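Long-range contacts in avirulence protein AvrP123 (Melampsora lini, PDB 5VJJ), which is a zinc-binding effector of the flax rust fungus, recognised by the flax resistance protein P and possibly acting in the plant nucleus: residues C16-I21 with C58-P63; A22-P27 with E52-R57; A35-P40 with G71-T76. All coordinates share one frame; numbering follows the deposited sequence.

Contact 1. Residues C16-I21 with C58-P63; sequences CLCRRI and CPNCGP. With ZN (zinc ion), chain C.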
ATOM      1  N   CYS A  16      -5.367  10.670   1.759  1.00 37.78           N
ATOM      2  CA  CYS A  16      -6.142  10.030   0.708  1.00 34.19           C
ATOM      3  C   CYS A  16      -5.484  10.280  -0.648  1.00 39.38           C
ATOM      4  O   CYS A  16      -4.620  11.147  -0.800  1.00 39.39           O
ATOM      5  CB  CYS A  16      -7.583  10.555   0.712  1.00 32.81           C
ATOM      6  SG  CYS A  16      -8.640   9.979  -0.664  1.00 34.49           S
ATOM      7  N   LEU A  17      -5.896   9.494  -1.645  1.00 31.34           N
ATOM      8  CA  LEU A  17      -5.350   9.676  -2.985  1.00 30.77           C
ATOM      9  C   LEU A  17      -5.654  11.062  -3.534  1.00 31.49           C
ATOM     10  O   LEU A  17      -4.916  11.565  -4.388  1.00 48.75           O
ATOM     11  CB  LEU A  17      -5.892   8.607  -3.924  1.00 30.18           C
ATOM     12  CG  LEU A  17      -5.486   7.178  -3.570  1.00 36.25           C
ATOM     13  CD1 LEU A  17      -6.237   6.198  -4.456  1.00 31.03           C
ATOM     14  CD2 LEU A  17      -3.984   6.994  -3.704  1.00 31.97           C
ATOM     15  N   CYS A  18      -6.732  11.693  -3.069  1.00 30.25           N
ATOM     16  CA  CYS A  18      -7.004  13.082  -3.423  1.00 33.44           C
ATOM     17  C   CYS A  18      -6.127  14.061  -2.652  1.00 42.72           C
ATOM     18  O   CYS A  18      -6.237  15.270  -2.878  1.00 36.86           O
ATOM     19  CB  CYS A  18      -8.482  13.405  -3.182  1.00 29.61           C
ATOM     20  SG  CYS A  18      -8.907  13.684  -1.450  1.00 46.32           S
ATOM     21  N   ARG A  19      -5.278  13.562  -1.751  1.00 36.38           N
ATOM     22  CA  ARG A  19      -4.267  14.265  -0.972  1.00 36.04           C
ATOM     23  C   ARG A  19      -4.834  14.869   0.318  1.00 44.14           C
ATOM     24  O   ARG A  19      -4.058  15.375   1.129  1.00 38.29           O
ATOM     25  CB  ARG A  19      -3.534  15.364  -1.768  1.00 38.71           C
ATOM     26  CG  ARG A  19      -2.670  14.801  -2.885  1.00 54.98           C
ATOM     27  CD  ARG A  19      -1.778  15.852  -3.532  1.00 70.75           C
ATOM     28  NE  ARG A  19      -2.506  16.724  -4.454  1.00 77.01           N
ATOM     29  CZ  ARG A  19      -2.850  17.987  -4.208  1.00 75.17           C
ATOM     30  NH1 ARG A  19      -2.540  18.569  -3.053  1.00 73.33           N
ATOM     31  NH2 ARG A  19      -3.508  18.680  -5.129  1.00 60.51           N
ATOM     32  N   ARG A  20      -6.143  14.823   0.549  1.00 33.09           N
ATOM     33  CA  ARG A  20      -6.684  15.265   1.828  1.00 40.65           C
ATOM     34  C   ARG A  20      -6.322  14.269   2.928  1.00 57.59           C
ATOM     35  O   ARG A  20      -6.021  13.100   2.671  1.00 49.06           O
ATOM     36  CB  ARG A  20      -8.204  15.421   1.751  1.00 38.41           C
ATOM     37  CG  ARG A  20      -8.666  16.654   1.002  1.00 39.10           C
ATOM     38  CD  ARG A  20     -10.156  16.604   0.756  1.00 50.23           C
ATOM     39  NE  ARG A  20     -10.630  17.787   0.046  1.00 42.64           N
ATOM     40  CZ  ARG A  20     -10.703  17.896  -1.277  1.00 39.13           C
ATOM     41  NH1 ARG A  20     -10.328  16.892  -2.060  1.00 43.30           N
ATOM     42  NH2 ARG A  20     -11.151  19.019  -1.822  1.00 48.34           N
ATOM     43  N   ILE A  21      -6.359  14.748   4.169  1.00 36.30           N
ATOM     44  CA  ILE A  21      -6.097  13.891   5.321  1.00 26.78           C
ATOM     45  C   ILE A  21      -7.391  13.188   5.712  1.00 20.46           C
ATOM     46  O   ILE A  21      -8.437  13.827   5.884  1.00 22.31           O
ATOM     47  CB  ILE A  21      -5.520  14.706   6.489  1.00 21.37           C
ATOM     48  CG1 ILE A  21      -4.252  15.454   6.052  1.00 33.49           C
ATOM     49  CG2 ILE A  21      -5.219  13.809   7.677  1.00 36.96           C
ATOM     50  CD1 ILE A  21      -3.140  14.565   5.507  1.00 52.57           C
ATOM     51  N   CYS A  58     -12.674   9.409   3.716  1.00 30.43           N
ATOM     52  CA  CYS A  58     -12.227  10.750   3.347  1.00 25.13           C
ATOM     53  C   CYS A  58     -13.380  11.743   3.454  1.00 24.06           C
ATOM     54  O   CYS A  58     -14.480  11.462   2.961  1.00 23.60           O
ATOM     55  CB  CYS A  58     -11.674  10.759   1.926  1.00 34.59           C
ATOM     56  SG  CYS A  58     -11.064  12.378   1.401  1.00 35.16           S
ATOM     57  N   PRO A  59     -13.172  12.918   4.060  1.00 23.72           N
ATOM     58  CA  PRO A  59     -14.264  13.907   4.117  1.00 23.69           C
ATOM     59  C   PRO A  59     -14.762  14.318   2.748  1.00 23.84           C
ATOM     60  O   PRO A  59     -15.921  14.728   2.614  1.00 35.87           O
ATOM     61  CB  PRO A  59     -13.631  15.090   4.861  1.00 24.93           C
ATOM     62  CG  PRO A  59     -12.172  14.942   4.624  1.00 25.89           C
ATOM     63  CD  PRO A  59     -11.920  13.460   4.615  1.00 30.55           C
ATOM     64  N   ASN A  60     -13.914  14.226   1.727  1.00 24.50           N
ATOM     65  CA  ASN A  60     -14.311  14.534   0.357  1.00 30.50           C
ATOM     66  C   ASN A  60     -14.832  13.291  -0.362  1.00 34.98           C
ATOM     67  O   ASN A  60     -15.968  13.274  -0.842  1.00 53.22           O
ATOM     68  CB  ASN A  60     -13.120  15.132  -0.398  1.00 30.59           C
ATOM     69  CG  ASN A  60     -13.459  15.494  -1.825  1.00 26.73           C
ATOM     70  OD1 ASN A  60     -14.147  16.481  -2.080  1.00 27.22           O
ATOM     71  ND2 ASN A  60     -12.963  14.701  -2.769  1.00 29.32           N
ATOM     72  N   CYS A  61     -14.014  12.243  -0.425  1.00 53.30           N
ATOM     73  CA  CYS A  61     -14.313  11.064  -1.224  1.00 43.69           C
ATOM     74  C   CYS A  61     -15.188  10.042  -0.513  1.00 37.78           C
ATOM     75  O   CYS A  61     -15.664   9.106  -1.163  1.00 39.71           O
ATOM     76  CB  CYS A  61     -13.013  10.377  -1.646  1.00 30.22           C
ATOM     77  SG  CYS A  61     -11.729  11.487  -2.216  1.00 34.82           S
ATOM     78  N   GLY A  62     -15.411  10.182   0.791  1.00 33.08           N
ATOM     79  CA  GLY A  62     -16.098   9.159   1.538  1.00 21.81           C
ATOM     80  C   GLY A  62     -15.268   7.894   1.629  1.00 27.93           C
ATOM     81  O   GLY A  62     -14.052   7.910   1.407  1.00 24.29           O
ATOM     82  N   PRO A  63     -15.909   6.767   1.952  1.00 19.08           N
ATOM     83  CA  PRO A  63     -15.165   5.505   2.110  1.00 21.92           C
ATOM     84  C   PRO A  63     -14.228   5.205   0.949  1.00 19.31           C
ATOM     85  O   PRO A  63     -14.674   5.144  -0.200  1.00 22.76           O
ATOM     86  CB  PRO A  63     -16.278   4.452   2.211  1.00 18.07           C
ATOM     87  CG  PRO A  63     -17.475   5.205   2.722  1.00 28.28           C
ATOM     88  CD  PRO A  63     -17.357   6.598   2.170  1.00 18.38           C
TER
HETATM   89 ZN    ZN C 201     -10.110  11.839  -0.668  1.00 30.01          ZN
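Cys16 meets Cys58 and Cys61 through a zinc ion, its SG 2.4 Å from the metal and 3.8 Å from Cys61 SG. With SG anti to the backbone N (chi1 174°), the thiolate swings across toward 58-63 and accepts a hydrogen bond from Cys18 N. A type I turn from Cys16 to Arg19, closed by Arg19 N on Cys16 O, brings Cys18 back to the same metal. Cys18 SG lies 2.3 Å from the zinc, and it is held by both Arg20 N and Arg20 NH1, the latter at 3.6 Å and in the guanidinium plane. Arg20 reaches it with a chain extended from CG to NE. One face of the guanidinium lies on the Asn60 amide, the two planes 13° apart and NH1 3.4 Å from Asn60 CG. Asn60 in turn sends ND2 in its own amide plane to Cys61 SG, so the stacked pair serves a thiolate on each segment. Ile21 adds its carbonyl O, against Pro59 CD. On the other segment, Cys58-Pro-Asn-Cys61-Gly forms a zinc knuckle: Cys61 N points almost straight at Cys58 SG (3.5 Å), and Gly62, at positive phi, closes it with its N on Cys58 O. Four thiolates outweigh the charge of one zinc ion, and the N-H donors, with the cationic Arg20, probably offset the excess.

Contact 2. Residues A22-P27 with E52-R57; sequences APLTQP and EQYMYR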
ATOM      1  N   ALA A  22      -7.326  11.868   5.834  1.00 40.45           N
ATOM      2  CA  ALA A  22      -8.495  11.056   6.125  1.00 35.39           C
ATOM      3  C   ALA A  22      -8.250  10.203   7.360  1.00 20.55           C
ATOM      4  O   ALA A  22      -7.113   9.801   7.630  1.00 25.40           O
ATOM      5  CB  ALA A  22      -8.846  10.143   4.942  1.00 28.38           C
ATOM      6  N   PRO A  23      -9.302   9.912   8.128  1.00 16.27           N
ATOM      7  CA  PRO A  23      -9.152   9.021   9.284  1.00 15.74           C
ATOM      8  C   PRO A  23      -9.212   7.561   8.859  1.00 35.54           C
ATOM      9  O   PRO A  23     -10.148   7.137   8.175  1.00 15.61           O
ATOM     10  CB  PRO A  23     -10.350   9.390  10.163  1.00 18.98           C
ATOM     11  CG  PRO A  23     -11.414   9.741   9.166  1.00 15.31           C
ATOM     12  CD  PRO A  23     -10.677  10.437   8.024  1.00 15.29           C
ATOM     13  N   LEU A  24      -8.205   6.795   9.265  1.00 55.41           N
ATOM     14  CA  LEU A  24      -8.274   5.349   9.119  1.00 32.29           C
ATOM     15  C   LEU A  24      -9.438   4.814   9.936  1.00 30.78           C
ATOM     16  O   LEU A  24      -9.707   5.291  11.041  1.00 29.57           O
ATOM     17  CB  LEU A  24      -6.975   4.696   9.588  1.00 40.61           C
ATOM     18  CG  LEU A  24      -5.703   5.041   8.823  1.00 25.03           C
ATOM     19  CD1 LEU A  24      -4.512   4.510   9.591  1.00 20.22           C
ATOM     20  CD2 LEU A  24      -5.760   4.458   7.418  1.00 20.63           C
ATOM     21  N   THR A  25     -10.139   3.821   9.384  1.00 32.32           N
ATOM     22  CA  THR A  25     -11.200   3.147  10.117  1.00 27.70           C
ATOM     23  C   THR A  25     -10.744   1.840  10.751  1.00 22.63           C
ATOM     24  O   THR A  25     -11.430   1.334  11.650  1.00 20.31           O
ATOM     25  CB  THR A  25     -12.399   2.886   9.197  1.00 21.38           C
ATOM     26  OG1 THR A  25     -11.974   2.145   8.048  1.00 35.61           O
ATOM     27  CG2 THR A  25     -13.017   4.209   8.760  1.00 24.01           C
ATOM     28  N   GLN A  26      -9.616   1.293  10.309  1.00 16.43           N
ATOM     29  CA  GLN A  26      -8.919   0.227  11.014  1.00 22.69           C
ATOM     30  C   GLN A  26      -7.429   0.411  10.774  1.00 21.16           C
ATOM     31  O   GLN A  26      -7.033   1.125   9.846  1.00 24.16           O
ATOM     32  CB  GLN A  26      -9.382  -1.162  10.551  1.00 23.07           C
ATOM     33  CG  GLN A  26      -9.304  -1.377   9.049  1.00 43.73           C
ATOM     34  CD  GLN A  26      -9.889  -2.709   8.621  1.00 21.02           C
ATOM     35  OE1 GLN A  26     -10.882  -2.759   7.898  1.00 60.87           O
ATOM     36  NE2 GLN A  26      -9.271  -3.799   9.065  1.00 26.52           N
ATOM     37  N   PRO A  27      -6.578  -0.191  11.600  1.00 24.45           N
ATOM     38  CA  PRO A  27      -5.133  -0.069  11.381  1.00 26.91           C
ATOM     39  C   PRO A  27      -4.748  -0.638  10.026  1.00 44.14           C
ATOM     40  O   PRO A  27      -5.474  -1.474   9.470  1.00 25.69           O
ATOM     41  CB  PRO A  27      -4.519  -0.893  12.527  1.00 19.00           C
ATOM     42  CG  PRO A  27      -5.603  -1.024  13.546  1.00 24.51           C
ATOM     43  CD  PRO A  27      -6.893  -1.007  12.787  1.00 27.54           C
ATOM     44  N   GLU A  52       0.784  -3.025   2.366  1.00 29.80           N
ATOM     45  CA  GLU A  52      -0.266  -2.778   3.343  1.00 36.90           C
ATOM     46  C   GLU A  52      -1.436  -2.084   2.667  1.00 41.90           C
ATOM     47  O   GLU A  52      -1.260  -1.322   1.712  1.00 31.61           O
ATOM     48  CB  GLU A  52       0.211  -1.901   4.513  1.00 40.88           C
ATOM     49  CG  GLU A  52       1.172  -2.572   5.466  1.00 68.40           C
ATOM     50  CD  GLU A  52       1.501  -1.685   6.648  1.00 57.51           C
ATOM     51  OE1 GLU A  52       1.374  -0.447   6.512  1.00 36.15           O
ATOM     52  OE2 GLU A  52       1.879  -2.229   7.708  1.00 56.34           O
ATOM     53  N   GLN A  53      -2.631  -2.342   3.186  1.00 22.46           N
ATOM     54  CA  GLN A  53      -3.850  -1.719   2.699  1.00 31.07           C
ATOM     55  C   GLN A  53      -4.388  -0.760   3.751  1.00 32.27           C
ATOM     56  O   GLN A  53      -4.340  -1.046   4.956  1.00 22.14           O
ATOM     57  CB  GLN A  53      -4.905  -2.767   2.352  1.00 49.91           C
ATOM     58  CG  GLN A  53      -6.164  -2.184   1.742  1.00 26.01           C
ATOM     59  CD  GLN A  53      -7.072  -3.256   1.176  1.00 25.72           C
ATOM     60  OE1 GLN A  53      -6.662  -4.404   1.006  1.00 36.71           O
ATOM     61  NE2 GLN A  53      -8.314  -2.889   0.890  1.00 28.12           N
ATOM     62  N   TYR A  54      -4.885   0.385   3.289  1.00 23.60           N
ATOM     63  CA  TYR A  54      -5.398   1.433   4.156  1.00 29.15           C
ATOM     64  C   TYR A  54      -6.889   1.595   3.910  1.00 36.84           C
ATOM     65  O   TYR A  54      -7.320   1.741   2.764  1.00 38.16           O
ATOM     66  CB  TYR A  54      -4.669   2.755   3.910  1.00 28.28           C
ATOM     67  CG  TYR A  54      -3.167   2.654   4.064  1.00 36.36           C
ATOM     68  CD1 TYR A  54      -2.578   2.619   5.322  1.00 36.80           C
ATOM     69  CD2 TYR A  54      -2.339   2.589   2.950  1.00 39.58           C
ATOM     70  CE1 TYR A  54      -1.204   2.522   5.466  1.00 32.63           C
ATOM     71  CE2 TYR A  54      -0.965   2.491   3.085  1.00 28.85           C
ATOM     72  CZ  TYR A  54      -0.404   2.460   4.342  1.00 28.94           C
ATOM     73  OH  TYR A  54       0.958   2.362   4.476  1.00 52.58           O
ATOM     74  N   MET A  55      -7.665   1.541   4.989  1.00 33.22           N
ATOM     75  CA  MET A  55      -9.100   1.780   4.961  1.00 20.70           C
ATOM     76  C   MET A  55      -9.364   3.089   5.689  1.00 21.09           C
ATOM     77  O   MET A  55      -8.970   3.246   6.849  1.00 35.97           O
ATOM     78  CB  MET A  55      -9.862   0.633   5.628  1.00 20.05           C
ATOM     79  CG  MET A  55      -9.859  -0.673   4.846  1.00 39.71           C
ATOM     80  SD  MET A  55     -10.996  -0.599   3.453  1.00 43.29           S
ATOM     81  CE  MET A  55     -11.359  -2.335   3.225  1.00 56.33           C
ATOM     82  N   TYR A  56     -10.019   4.028   5.012  1.00 20.75           N
ATOM     83  CA  TYR A  56     -10.298   5.319   5.615  1.00 23.47           C
ATOM     84  C   TYR A  56     -11.596   5.877   5.048  1.00 34.74           C
ATOM     85  O   TYR A  56     -12.184   5.331   4.112  1.00 27.60           O
ATOM     86  CB  TYR A  56      -9.136   6.286   5.393  1.00 52.96           C
ATOM     87  CG  TYR A  56      -8.644   6.307   3.970  1.00 32.57           C
ATOM     88  CD1 TYR A  56      -7.605   5.486   3.564  1.00 32.75           C
ATOM     89  CD2 TYR A  56      -9.221   7.148   3.029  1.00 26.65           C
ATOM     90  CE1 TYR A  56      -7.151   5.505   2.262  1.00 28.60           C
ATOM     91  CE2 TYR A  56      -8.771   7.174   1.733  1.00 34.51           C
ATOM     92  CZ  TYR A  56      -7.737   6.354   1.350  1.00 38.84           C
ATOM     93  OH  TYR A  56      -7.289   6.378   0.042  1.00 23.66           O
ATOM     94  N   ARG A  57     -12.042   6.979   5.645  1.00 21.38           N
ATOM     95  CA  ARG A  57     -13.286   7.655   5.287  1.00 22.79           C
ATOM     96  C   ARG A  57     -12.926   9.106   4.985  1.00 21.87           C
ATOM     97  O   ARG A  57     -12.877   9.936   5.891  1.00 22.29           O
ATOM     98  CB  ARG A  57     -14.312   7.549   6.417  1.00 22.50           C
ATOM     99  CG  ARG A  57     -15.664   8.204   6.124  1.00 34.27           C
ATOM    100  CD  ARG A  57     -16.587   7.262   5.374  1.00 43.67           C
ATOM    101  NE  ARG A  57     -17.147   6.232   6.246  1.00 49.06           N
ATOM    102  CZ  ARG A  57     -18.353   6.283   6.811  1.00 60.90           C
ATOM    103  NH1 ARG A  57     -19.164   7.315   6.602  1.00 37.23           N
ATOM    104  NH2 ARG A  57     -18.754   5.288   7.587  1.00 52.14           N
TER
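Met55 O is gripped by Thr25: the backbone N bonds to it at 2.9 Å, standing 36° above the carbonyl plane, and OG1 adds a weak bond at 3.4 Å. Leu24 CA lies 3.2 Å from the same oxygen in a CA-H...O contact, a third approach. In Thr25, chi1 of 56° places OG1 between the backbone N and the carbonyl carbon, near enough to the N-H for both to approach Met55 O. A second backbone bond, Arg57 N to Pro23 O at 3.2 Å, makes Leu24 and Tyr56 a non-hydrogen-bonded antiparallel pair. It is a single bridge: the touching parts run 119° apart and soon diverge.

Apolar groups fill the side of the bridge that carries Ala22, Leu24, Tyr54 and Tyr56. The small CB of Ala22 fits against the Tyr56 ring, 3.6 Å from CD2, while the CD2 branch of Leu24 reaches over to Tyr54 CB at 4.0 Å. Leu24 and Tyr56 both also pack on Val14 of strand 13-15, which makes a branched aliphatic residue and a large ring apt here. The ring's polar end is provided for by His66 ND1, to which Tyr56 OH is hydrogen-bonded. Beyond Thr25, Gln26 and Met55 run side by side in the same direction. Gln26 CG lies against Met55 CB, and OE1 is 3.8 Å from Met55 CG, so the root of the methionine chain does the touching while its sulfur end leads away.

The chemistry divides by role. Main-chain bonds, which need no particular side chain, hold residues 23 to 25 against strand 51-58. The Tyr56-His66 bond links strands 51-58 and 64-69, and the same tyrosine lies beside Cys16 of the zinc site.

Contact 3. Residues A35-P40 with G71-T76; sequences ATLNCP and GVHQGT. With ZN (zinc ion), chain D; ZN (zinc ion), chain E.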
ATOM      1  N   ALA A  35       1.507  -5.557  -7.967  1.00 27.70           N
ATOM      2  CA  ALA A  35       2.294  -4.875  -8.985  1.00 33.39           C
ATOM      3  C   ALA A  35       3.059  -5.880  -9.839  1.00 34.98           C
ATOM      4  O   ALA A  35       3.409  -6.975  -9.388  1.00 23.01           O
ATOM      5  CB  ALA A  35       3.270  -3.896  -8.334  1.00 23.38           C
ATOM      6  N   THR A  36       3.306  -5.502 -11.092  1.00 23.17           N
ATOM      7  CA  THR A  36       4.170  -6.267 -11.981  1.00 47.92           C
ATOM      8  C   THR A  36       5.594  -5.731 -11.907  1.00 26.21           C
ATOM      9  O   THR A  36       5.818  -4.536 -11.700  1.00 27.76           O
ATOM     10  CB  THR A  36       3.680  -6.204 -13.430  1.00 35.58           C
ATOM     11  OG1 THR A  36       3.488  -4.838 -13.813  1.00 39.56           O
ATOM     12  CG2 THR A  36       2.376  -6.975 -13.603  1.00 24.93           C
ATOM     13  N   LEU A  37       6.556  -6.626 -12.089  1.00 28.98           N
ATOM     14  CA  LEU A  37       7.966  -6.292 -11.945  1.00 45.23           C
ATOM     15  C   LEU A  37       8.591  -5.982 -13.300  1.00 47.57           C
ATOM     16  O   LEU A  37       8.201  -6.538 -14.331  1.00 38.33           O
ATOM     17  CB  LEU A  37       8.724  -7.438 -11.275  1.00 39.47           C
ATOM     18  CG  LEU A  37       8.077  -7.984  -9.999  1.00 31.13           C
ATOM     19  CD1 LEU A  37       8.824  -9.214  -9.506  1.00 38.91           C
ATOM     20  CD2 LEU A  37       8.012  -6.917  -8.911  1.00 29.70           C
ATOM     21  N   ASN A  38       9.574  -5.083 -13.284  1.00 58.27           N
ATOM     22  CA  ASN A  38      10.321  -4.713 -14.483  1.00 69.22           C
ATOM     23  C   ASN A  38      11.810  -4.769 -14.155  1.00 52.67           C
ATOM     24  O   ASN A  38      12.357  -3.844 -13.548  1.00 56.39           O
ATOM     25  CB  ASN A  38       9.915  -3.332 -14.987  1.00 78.19           C
ATOM     26  CG  ASN A  38       8.459  -3.269 -15.405  1.00 83.70           C
ATOM     27  OD1 ASN A  38       7.703  -2.413 -14.940  1.00 75.69           O
ATOM     28  ND2 ASN A  38       8.058  -4.178 -16.288  1.00 82.34           N
ATOM     29  N   CYS A  39      12.449  -5.858 -14.545  1.00 32.67           N
ATOM     30  CA  CYS A  39      13.886  -6.020 -14.499  1.00 33.63           C
ATOM     31  C   CYS A  39      14.423  -6.126 -15.922  1.00 50.70           C
ATOM     32  O   CYS A  39      13.672  -6.430 -16.855  1.00 47.81           O
ATOM     33  CB  CYS A  39      14.260  -7.271 -13.688  1.00 32.78           C
ATOM     34  SG  CYS A  39      14.046  -8.838 -14.542  1.00 60.65           S
ATOM     35  N   PRO A  40      15.717  -5.873 -16.136  1.00 67.26           N
ATOM     36  CA  PRO A  40      16.236  -5.859 -17.515  1.00 61.09           C
ATOM     37  C   PRO A  40      16.130  -7.195 -18.234  1.00 49.72           C
ATOM     38  O   PRO A  40      16.412  -7.241 -19.437  1.00 48.51           O
ATOM     39  CB  PRO A  40      17.701  -5.437 -17.340  1.00 57.61           C
ATOM     40  CG  PRO A  40      18.040  -5.829 -15.952  1.00 65.44           C
ATOM     41  CD  PRO A  40      16.784  -5.644 -15.148  1.00 63.08           C
ATOM     42  N   GLY A  71       8.290  -3.086  -1.366  1.00 52.24           N
ATOM     43  CA  GLY A  71       9.107  -3.931  -2.214  1.00 43.23           C
ATOM     44  C   GLY A  71       9.664  -3.168  -3.401  1.00 41.23           C
ATOM     45  O   GLY A  71       9.249  -2.057  -3.731  1.00 54.43           O
ATOM     46  N   VAL A  72      10.633  -3.794  -4.061  1.00 35.36           N
ATOM     47  CA  VAL A  72      11.262  -3.218  -5.245  1.00 46.99           C
ATOM     48  C   VAL A  72      10.515  -3.728  -6.469  1.00 43.66           C
ATOM     49  O   VAL A  72      10.491  -4.936  -6.732  1.00 57.72           O
ATOM     50  CB  VAL A  72      12.756  -3.571  -5.318  1.00 37.95           C
ATOM     51  CG1 VAL A  72      13.383  -2.978  -6.573  1.00 49.01           C
ATOM     52  CG2 VAL A  72      13.484  -3.072  -4.077  1.00 34.97           C
ATOM     53  N   HIS A  73       9.896  -2.810  -7.212  1.00 40.94           N
ATOM     54  CA  HIS A  73       9.157  -3.154  -8.418  1.00 36.74           C
ATOM     55  C   HIS A  73       9.946  -2.920  -9.698  1.00 40.35           C
ATOM     56  O   HIS A  73       9.737  -3.641 -10.679  1.00 57.91           O
ATOM     57  CB  HIS A  73       7.852  -2.352  -8.482  1.00 48.62           C
ATOM     58  CG  HIS A  73       6.929  -2.612  -7.331  1.00 59.67           C
ATOM     59  ND1 HIS A  73       5.797  -1.860  -7.098  1.00 56.16           N
ATOM     60  CD2 HIS A  73       6.970  -3.543  -6.348  1.00 57.94           C
ATOM     61  CE1 HIS A  73       5.181  -2.317  -6.022  1.00 40.25           C
ATOM     62  NE2 HIS A  73       5.873  -3.340  -5.550  1.00 33.66           N
ATOM     63  N   GLN A  74      10.843  -1.935  -9.713  1.00 46.49           N
ATOM     64  CA  GLN A  74      11.686  -1.657 -10.867  1.00 48.05           C
ATOM     65  C   GLN A  74      13.137  -1.565 -10.423  1.00 49.35           C
ATOM     66  O   GLN A  74      13.434  -1.142  -9.303  1.00 49.17           O
ATOM     67  CB  GLN A  74      11.293  -0.349 -11.572  1.00 57.04           C
ATOM     68  CG  GLN A  74       9.946  -0.382 -12.270  1.00 75.76           C
ATOM     69  CD  GLN A  74       9.720   0.835 -13.151  1.00 75.40           C
ATOM     70  OE1 GLN A  74      10.644   1.605 -13.413  1.00 75.13           O
ATOM     71  NE2 GLN A  74       8.485   1.015 -13.610  1.00 72.80           N
ATOM     72  N   GLY A  75      14.035  -1.961 -11.310  1.00 47.76           N
ATOM     73  CA  GLY A  75      15.454  -1.871 -11.044  1.00 56.32           C
ATOM     74  C   GLY A  75      16.196  -3.018 -11.702  1.00 52.95           C
ATOM     75  O   GLY A  75      15.687  -3.668 -12.610  1.00 45.94           O
ATOM     76  N   THR A  76      17.413  -3.247 -11.216  1.00 50.54           N
ATOM     77  CA  THR A  76      18.249  -4.298 -11.766  1.00 66.54           C
ATOM     78  C   THR A  76      17.705  -5.666 -11.368  1.00 59.98           C
ATOM     79  O   THR A  76      16.799  -5.794 -10.540  1.00 59.41           O
ATOM     80  CB  THR A  76      19.693  -4.155 -11.283  1.00 71.52           C
ATOM     81  OG1 THR A  76      19.760  -4.435  -9.879  1.00 83.33           O
ATOM     82  CG2 THR A  76      20.217  -2.751 -11.543  1.00 63.51           C
TER
HETATM   83 ZN    ZN D 202       5.190  -4.626  -4.125  1.00 36.32          ZN
HETATM   84 ZN    ZN E 203      15.985 -10.006 -13.898  1.00 47.47          ZN
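Ala35 CB rests on one face of the His73 ring, 3.6 Å from its centroid and offset toward the CE1-ND1 side, in a CH-pi contact. This is the close-fitting end of the contact. A methyl group suits a ring whose orientation is fixed by the metal, since His73 NE2 binds zinc at 2.0 Å. Leu37 lies beside them, with CD2 3.8 Å from Val72 O, and its side chain also packs on Val80 of helix 77-80. In the backbone, Asn38 N donates to His73 O at 3.0 Å. The return bond, Gly75 N to Asn38 O, is longer and weak.

Toward the solvent the fit loosens. Asn38 and Gln74 lie side by side with their amide planes 71° apart, and OD1 of Asn38 and NE2 of Gln74 stay 3.8 Å from each other without a hydrogen bond, as befits polar chains at the surface. Farther on, Pro40 CD meets Gly75 O, and Thr76 stands just before helix 77-80 as its N-cap.

The paired loops join two zinc sites, each of three cysteines and one histidine. His73 completes one with Cys33, Cys47 and Cys69, while Cys39 belongs to the other with Cys41, Cys77 and His81, in keeping with a zinc-finger protein.

In the fold
Contacts 1 and 2 are neighbours that touch one another, both partly buried, and contact 2 is nested within the loop that contact 1 closes. They share strands 21-23 and 51-58: contact 2 joins them by backbone bonds and apolar packing, and contact 1 ties the loops at their ends through a four-cysteine zinc site. Contact 3 lies on the opposite side of the chain's centre, its own centre about 29 Å from that of contact 1, and is a surface contact between loops. It too depends on zinc, but each of its two metals takes one ligand from it, whereas contact 1 supplies a complete set.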